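PDB 1G0D: protein-glutamine gamma-glutamyltransferase 2 from Pagrus major, which catalyses calcium-dependent cross-linking of proteins, joining peptide-bound glutamine to lysine or other primary amines, and probably also binds GTP. Local coordinates for residues 473-484 / 574-583; 515-523 / 552-560. All coordinates share one frame; numbering follows the deposited sequence.

Interaction 1: 473-484 / 574-583; sequences LQLSIKHAQPVF and IMTVANIPLS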
# COMPACT_ATOMS: atom_id res chain seq x y z
N LEU A 473 22.03 -11.28 33.34
CA LEU A 473 22.60 -10.44 32.31
C LEU A 473 21.52 -9.92 31.36
O LEU A 473 20.61 -10.66 30.98
CB LEU A 473 23.66 -11.22 31.55
CG LEU A 473 25.15 -11.05 31.92
CD1 LEU A 473 25.32 -10.32 33.23
CD2 LEU A 473 25.81 -12.43 32.00
N GLN A 474 21.62 -8.65 30.97
CA GLN A 474 20.66 -8.05 30.06
C GLN A 474 21.40 -7.21 29.04
O GLN A 474 22.05 -6.23 29.37
CB GLN A 474 19.67 -7.17 30.83
CG GLN A 474 18.94 -7.90 31.95
CD GLN A 474 18.02 -9.03 31.46
OE1 GLN A 474 17.56 -9.88 32.24
NE2 GLN A 474 17.74 -9.04 30.15
N LEU A 475 21.28 -7.61 27.78
CA LEU A 475 21.97 -6.94 26.68
C LEU A 475 21.03 -5.99 25.96
O LEU A 475 19.87 -6.29 25.79
CB LEU A 475 22.50 -8.01 25.70
CG LEU A 475 23.74 -7.81 24.82
CD1 LEU A 475 24.86 -7.10 25.55
CD2 LEU A 475 24.20 -9.16 24.34
N SER A 476 21.54 -4.83 25.55
CA SER A 476 20.73 -3.85 24.85
C SER A 476 21.61 -2.91 24.04
O SER A 476 22.72 -2.64 24.45
CB SER A 476 19.91 -3.04 25.86
OG SER A 476 20.71 -2.08 26.55
N ILE A 477 21.12 -2.44 22.89
CA ILE A 477 21.87 -1.52 22.01
C ILE A 477 21.14 -0.20 22.00
O ILE A 477 19.92 -0.19 21.98
CB ILE A 477 21.96 -2.07 20.56
CG1 ILE A 477 22.73 -3.38 20.56
CG2 ILE A 477 22.68 -1.10 19.66
CD1 ILE A 477 22.34 -4.29 19.45
N LYS A 478 21.88 0.91 21.99
CA LYS A 478 21.23 2.21 22.01
C LYS A 478 21.90 3.23 21.14
O LYS A 478 23.09 3.19 20.95
CB LYS A 478 21.18 2.75 23.44
CG LYS A 478 21.95 1.92 24.46
CD LYS A 478 21.32 2.04 25.85
CE LYS A 478 22.33 1.66 26.94
NZ LYS A 478 21.75 1.80 28.32
N HIS A 479 21.13 4.16 20.60
CA HIS A 479 21.72 5.17 19.75
C HIS A 479 20.94 6.48 19.77
O HIS A 479 19.75 6.49 20.08
CB HIS A 479 21.82 4.64 18.32
CG HIS A 479 20.50 4.51 17.61
ND1 HIS A 479 20.08 3.32 17.04
CD2 HIS A 479 19.55 5.42 17.30
CE1 HIS A 479 18.93 3.51 16.43
NE2 HIS A 479 18.58 4.78 16.57
N ALA A 480 21.62 7.57 19.41
CA ALA A 480 21.01 8.92 19.38
C ALA A 480 20.38 9.32 18.05
O ALA A 480 20.33 10.51 17.74
CB ALA A 480 22.05 9.97 19.75
N GLN A 481 19.90 8.34 17.28
CA GLN A 481 19.29 8.58 15.96
C GLN A 481 20.20 9.45 15.10
O GLN A 481 19.91 10.61 14.88
CB GLN A 481 17.95 9.28 16.10
CG GLN A 481 16.94 8.46 16.83
CD GLN A 481 15.83 9.31 17.37
OE1 GLN A 481 15.87 9.76 18.53
NE2 GLN A 481 14.81 9.56 16.54
N PRO A 482 21.29 8.86 14.57
CA PRO A 482 22.26 9.58 13.73
C PRO A 482 21.74 10.07 12.42
O PRO A 482 20.80 9.49 11.86
CB PRO A 482 23.34 8.54 13.49
CG PRO A 482 22.59 7.25 13.55
CD PRO A 482 21.66 7.44 14.71
N VAL A 483 22.36 11.14 11.92
CA VAL A 483 22.00 11.68 10.62
C VAL A 483 23.00 11.19 9.58
O VAL A 483 24.19 11.24 9.81
CB VAL A 483 22.07 13.20 10.63
CG1 VAL A 483 21.72 13.74 9.22
CG2 VAL A 483 21.15 13.73 11.69
N PHE A 484 22.53 10.72 8.43
CA PHE A 484 23.44 10.27 7.39
C PHE A 484 24.45 11.37 7.14
O PHE A 484 24.08 12.55 7.03
CB PHE A 484 22.69 9.99 6.09
CG PHE A 484 23.57 9.48 5.00
CD1 PHE A 484 24.29 8.31 5.18
CD2 PHE A 484 23.70 10.17 3.80
CE1 PHE A 484 25.14 7.83 4.17
CE2 PHE A 484 24.54 9.70 2.78
CZ PHE A 484 25.26 8.53 2.97
N ILE A 574 23.46 -14.88 24.81
CA ILE A 574 22.40 -13.86 24.70
C ILE A 574 22.63 -12.95 23.52
O ILE A 574 23.74 -12.44 23.33
CB ILE A 574 22.37 -12.91 25.93
CG1 ILE A 574 21.92 -13.66 27.18
CG2 ILE A 574 21.38 -11.80 25.71
CD1 ILE A 574 21.73 -12.72 28.36
N MET A 575 21.58 -12.70 22.74
CA MET A 575 21.70 -11.83 21.57
C MET A 575 20.69 -10.69 21.58
O MET A 575 19.66 -10.76 22.25
CB MET A 575 21.53 -12.65 20.28
CG MET A 575 22.34 -12.14 19.07
SD MET A 575 21.61 -12.60 17.46
CE MET A 575 20.19 -13.63 18.02
N THR A 576 20.99 -9.64 20.82
CA THR A 576 20.12 -8.49 20.70
C THR A 576 20.51 -7.78 19.42
O THR A 576 21.67 -7.49 19.19
CB THR A 576 20.27 -7.52 21.86
OG1 THR A 576 19.76 -8.12 23.05
CG2 THR A 576 19.47 -6.29 21.59
N VAL A 577 19.54 -7.51 18.57
CA VAL A 577 19.87 -6.83 17.34
C VAL A 577 19.18 -5.49 17.27
O VAL A 577 18.15 -5.30 17.88
CB VAL A 577 19.47 -7.69 16.14
CG1 VAL A 577 19.76 -6.94 14.84
CG2 VAL A 577 20.26 -8.96 16.19
N ALA A 578 19.78 -4.54 16.57
CA ALA A 578 19.21 -3.22 16.42
C ALA A 578 19.47 -2.76 15.00
O ALA A 578 20.54 -3.00 14.46
CB ALA A 578 19.86 -2.26 17.39
N ASN A 579 18.48 -2.14 14.38
CA ASN A 579 18.67 -1.63 13.03
C ASN A 579 18.64 -0.15 13.15
O ASN A 579 17.66 0.41 13.63
CB ASN A 579 17.56 -2.07 12.11
CG ASN A 579 17.74 -3.46 11.65
OD1 ASN A 579 18.33 -3.69 10.60
ND2 ASN A 579 17.25 -4.42 12.42
N ILE A 580 19.72 0.48 12.71
CA ILE A 580 19.79 1.91 12.81
C ILE A 580 19.53 2.62 11.49
O ILE A 580 20.29 2.47 10.55
CB ILE A 580 21.15 2.35 13.34
CG1 ILE A 580 21.49 1.55 14.59
CG2 ILE A 580 21.13 3.83 13.69
CD1 ILE A 580 22.79 1.95 15.27
N PRO A 581 18.40 3.33 11.39
CA PRO A 581 18.13 4.06 10.16
C PRO A 581 18.76 5.48 10.27
O PRO A 581 18.34 6.31 11.09
CB PRO A 581 16.60 4.06 10.09
CG PRO A 581 16.14 3.74 11.48
CD PRO A 581 17.29 3.44 12.34
N LEU A 582 19.78 5.75 9.46
CA LEU A 582 20.45 7.05 9.50
C LEU A 582 19.57 8.03 8.71
O LEU A 582 19.23 7.76 7.55
CB LEU A 582 21.85 6.94 8.88
CG LEU A 582 23.08 6.46 9.68
CD1 LEU A 582 22.69 5.54 10.75
CD2 LEU A 582 24.00 5.73 8.78
N SER A 583 19.22 9.17 9.32
CA SER A 583 18.33 10.17 8.70
C SER A 583 18.84 11.04 7.57
O SER A 583 20.03 11.29 7.48
CB SER A 583 17.73 11.11 9.77
OG SER A 583 18.62 11.46 10.81
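H479 and I580 meet through their first torsions: the imidazole stands between its backbone N and carbonyl carbon (chi1 71°), while I580 sends CG2 anti to its backbone N and CG1 beside it. From the opposite direction, I580 CG2 ends over one ring face, 3.7 Å from the H479 centroid, a CH-pi contact. I580 CG1 approaches H479 ND1 at 3.3 Å. A serine in place of H479 would probably leave I580 CG2 without the ring face it lies over and open a gap between the strands.

Strands 473-479 and 574-581 run nearly parallel (15°), their axes coming within 6.6 Å: I477 CG2 lies 3.8 Å from A578 CB, and I574 CG2 slides past L475 CB at 4.0 Å. Beyond the strands, the P482 and L582 side chains cross at about a right angle, CG against CD1. The backbones join at a single bridge: P482 O accepts from both S583 N, at 3.0 Å in the carbonyl plane, and S583 OG, above it, while F484 N donates to S583 O at 2.7 Å. Chemically the interface is largely apolar between the sheets and polar at one end; by similarity S476-P482 and A578-P581 bind GTP, so both strands probably line that site.

Interaction 2: 515-523 / 552-560; sequences YNSLRRGEC and CVSEHHLIR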
# COMPACT_ATOMS: atom_id res chain seq x y z
N TYR A 515 16.27 -2.90 3.86
CA TYR A 515 15.07 -3.14 4.65
C TYR A 515 14.66 -4.60 4.54
O TYR A 515 14.26 -5.18 5.54
CB TYR A 515 13.92 -2.19 4.29
CG TYR A 515 12.92 -2.71 3.29
CD1 TYR A 515 13.11 -2.52 1.93
CD2 TYR A 515 11.74 -3.31 3.71
CE1 TYR A 515 12.14 -2.92 0.99
CE2 TYR A 515 10.74 -3.72 2.77
CZ TYR A 515 10.96 -3.51 1.41
OH TYR A 515 10.02 -3.89 0.48
N ASN A 516 14.77 -5.21 3.36
CA ASN A 516 14.39 -6.62 3.28
C ASN A 516 15.45 -7.58 3.75
O ASN A 516 15.54 -8.71 3.28
CB ASN A 516 13.87 -7.05 1.89
CG ASN A 516 14.76 -6.68 0.76
OD1 ASN A 516 14.88 -7.43 -0.20
ND2 ASN A 516 15.37 -5.53 0.81
N SER A 517 16.23 -7.15 4.73
CA SER A 517 17.26 -7.98 5.32
C SER A 517 18.35 -8.56 4.40
O SER A 517 18.82 -9.68 4.61
CB SER A 517 16.57 -9.09 6.10
OG SER A 517 16.09 -8.58 7.32
N LEU A 518 18.76 -7.82 3.39
CA LEU A 518 19.81 -8.29 2.51
C LEU A 518 21.10 -7.73 3.07
O LEU A 518 21.35 -6.54 2.98
CB LEU A 518 19.61 -7.75 1.11
CG LEU A 518 19.46 -8.65 -0.11
CD1 LEU A 518 18.85 -9.94 0.24
CD2 LEU A 518 18.62 -7.95 -1.12
N ARG A 519 21.91 -8.60 3.65
CA ARG A 519 23.20 -8.24 4.22
C ARG A 519 24.10 -7.62 3.15
O ARG A 519 24.17 -8.13 2.02
CB ARG A 519 23.84 -9.50 4.79
CG ARG A 519 24.93 -9.23 5.79
CD ARG A 519 25.75 -10.50 6.09
NE ARG A 519 26.41 -11.07 4.90
CZ ARG A 519 26.25 -12.33 4.48
NH1 ARG A 519 25.46 -13.18 5.14
NH2 ARG A 519 26.90 -12.73 3.38
N ARG A 520 24.75 -6.51 3.49
CA ARG A 520 25.61 -5.82 2.54
C ARG A 520 27.05 -5.70 2.96
O ARG A 520 27.86 -6.61 2.73
CB ARG A 520 25.03 -4.45 2.24
CG ARG A 520 24.03 -4.52 1.09
CD ARG A 520 23.26 -3.26 0.90
NE ARG A 520 24.04 -2.21 0.30
CZ ARG A 520 24.18 -2.07 -1.01
NH1 ARG A 520 24.92 -1.08 -1.50
NH2 ARG A 520 23.59 -2.93 -1.82
N GLY A 521 27.41 -4.58 3.58
CA GLY A 521 28.80 -4.43 4.01
C GLY A 521 29.12 -4.45 5.51
O GLY A 521 28.72 -3.54 6.25
N GLU A 522 29.85 -5.48 5.95
CA GLU A 522 30.24 -5.62 7.36
C GLU A 522 31.23 -4.51 7.71
O GLU A 522 32.45 -4.73 7.70
CB GLU A 522 30.87 -7.01 7.58
CG GLU A 522 31.76 -7.14 8.82
CD GLU A 522 30.99 -7.30 10.12
OE1 GLU A 522 30.20 -8.27 10.26
OE2 GLU A 522 31.18 -6.44 11.01
N CYS A 523 30.73 -3.32 8.04
CA CYS A 523 31.62 -2.20 8.35
C CYS A 523 32.26 -2.14 9.74
O CYS A 523 32.50 -1.04 10.26
CB CYS A 523 30.96 -0.85 8.03
SG CYS A 523 29.26 -0.75 8.46
N CYS A 552 29.07 0.73 2.27
CA CYS A 552 28.17 -0.41 2.32
C CYS A 552 26.67 -0.16 2.41
O CYS A 552 25.85 -0.99 2.02
CB CYS A 552 28.59 -1.31 3.49
SG CYS A 552 30.36 -1.13 4.09
N VAL A 553 26.31 0.99 2.93
CA VAL A 553 24.94 1.38 3.13
C VAL A 553 24.25 1.70 1.79
O VAL A 553 24.92 2.03 0.83
CB VAL A 553 24.94 2.54 4.14
CG1 VAL A 553 24.28 3.74 3.61
CG2 VAL A 553 24.38 2.07 5.42
N SER A 554 22.91 1.54 1.75
CA SER A 554 22.04 1.77 0.56
C SER A 554 21.17 3.04 0.68
O SER A 554 21.33 3.83 1.61
CB SER A 554 21.07 0.58 0.40
OG SER A 554 21.36 -0.20 -0.73
N GLU A 555 20.20 3.18 -0.23
CA GLU A 555 19.29 4.32 -0.25
C GLU A 555 18.55 4.53 1.07
O GLU A 555 18.12 5.65 1.36
CB GLU A 555 18.27 4.15 -1.35
CG GLU A 555 17.39 2.95 -1.12
CD GLU A 555 17.69 1.80 -2.05
OE1 GLU A 555 16.85 0.87 -2.11
OE2 GLU A 555 18.75 1.83 -2.74
N HIS A 556 18.39 3.47 1.86
CA HIS A 556 17.69 3.60 3.13
C HIS A 556 18.67 3.89 4.26
O HIS A 556 18.27 4.13 5.38
CB HIS A 556 16.85 2.34 3.45
CG HIS A 556 15.52 2.28 2.74
ND1 HIS A 556 15.08 3.27 1.88
CD2 HIS A 556 14.55 1.33 2.74
CE1 HIS A 556 13.90 2.92 1.38
NE2 HIS A 556 13.56 1.75 1.88
N HIS A 557 19.97 3.86 3.97
CA HIS A 557 20.96 4.17 5.01
C HIS A 557 20.77 3.38 6.32
O HIS A 557 20.70 3.98 7.41
CB HIS A 557 20.93 5.68 5.33
CG HIS A 557 20.63 6.54 4.15
ND1 HIS A 557 21.61 7.09 3.35
CD2 HIS A 557 19.45 6.92 3.59
CE1 HIS A 557 21.06 7.76 2.36
NE2 HIS A 557 19.75 7.67 2.48
N LEU A 558 20.74 2.05 6.22
CA LEU A 558 20.54 1.18 7.39
C LEU A 558 21.77 0.40 7.90
O LEU A 558 22.54 -0.19 7.13
CB LEU A 558 19.46 0.17 7.06
CG LEU A 558 18.00 0.57 7.03
CD1 LEU A 558 17.29 -0.48 6.19
CD2 LEU A 558 17.41 0.68 8.46
N ILE A 559 21.93 0.36 9.21
CA ILE A 559 23.04 -0.36 9.80
C ILE A 559 22.51 -1.29 10.87
O ILE A 559 21.98 -0.86 11.89
CB ILE A 559 24.07 0.64 10.41
CG1 ILE A 559 24.87 1.30 9.28
CG2 ILE A 559 25.01 -0.09 11.39
CD1 ILE A 559 25.62 2.52 9.69
N ARG A 560 22.65 -2.59 10.65
CA ARG A 560 22.18 -3.55 11.63
C ARG A 560 23.30 -3.84 12.63
O ARG A 560 24.33 -4.37 12.26
CB ARG A 560 21.79 -4.84 10.92
CG ARG A 560 20.99 -5.82 11.77
CD ARG A 560 20.42 -6.88 10.86
NE ARG A 560 19.25 -6.41 10.15
CZ ARG A 560 18.52 -7.15 9.32
NH1 ARG A 560 17.45 -6.64 8.71
NH2 ARG A 560 18.85 -8.42 9.10
O HOH W 1 26.73 1.14 -1.43
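The guanidinium of R520 carries S554 OG over the centre of one face, 3.4 Å above the plane, while C552 O and a water occupy its edge. R520 NE donates to C552 O at 2.8 Å, with the oxygen 17° out of the guanidinium plane. The water bridges NH1, weakly, to V553 O, and the outer nitrogens of R520 form salt bridges with E237 and E238.

At the edge of the R560 guanidinium, in its plane, sits S517 OG: R560 NH1 reaches it at 2.7 Å along a nearly straight bond (163°), and NH2 adds a weak one. A bend at chi3 (-78°) turns the head of R560 toward this hydroxyl. S517 OG is bonded in turn to S328 O, while R560 NH1 also bonds N330, NH2 forms a salt bridge with D326 and NE is held by N579 OD1, so the head is unlikely to turn.

Y515, important for catalysis and close to the active-site C272, lies alongside H556: its CB meets the imidazole edge at H556 CD2, 3.9 Å away, and L558 CD1 is 4.2 Å from Y515 CB. The loop 515-523, between strands 502-513 and 525-532, thus packs on the turn S554 to H557 that leads into strand 558-566, beside strand 329-339.

In the fold
The centres of the two interactions are about 14 Å apart. Along the chain the order is 473-484, 515-523, 552-560, 574-583, so both halves of interaction 2 fall between those of interaction 1. They join through one sheet, in which strand 558-566 is the antiparallel neighbour of strand 573-581: probable hydrogen bonds run from I580 N to I559 O, 2.8 Å, and from L582 N to H557 O. F484 also packs on H557, and V577 CG1 on R560 CG. Interaction 1 connects this sheet to the one holding 473-479, whereas interaction 2 brings Y515 beside the active-site C272. The probable GTP site and the surroundings of Y515 are thus in direct contact, consistent with, but not showing, communication between them.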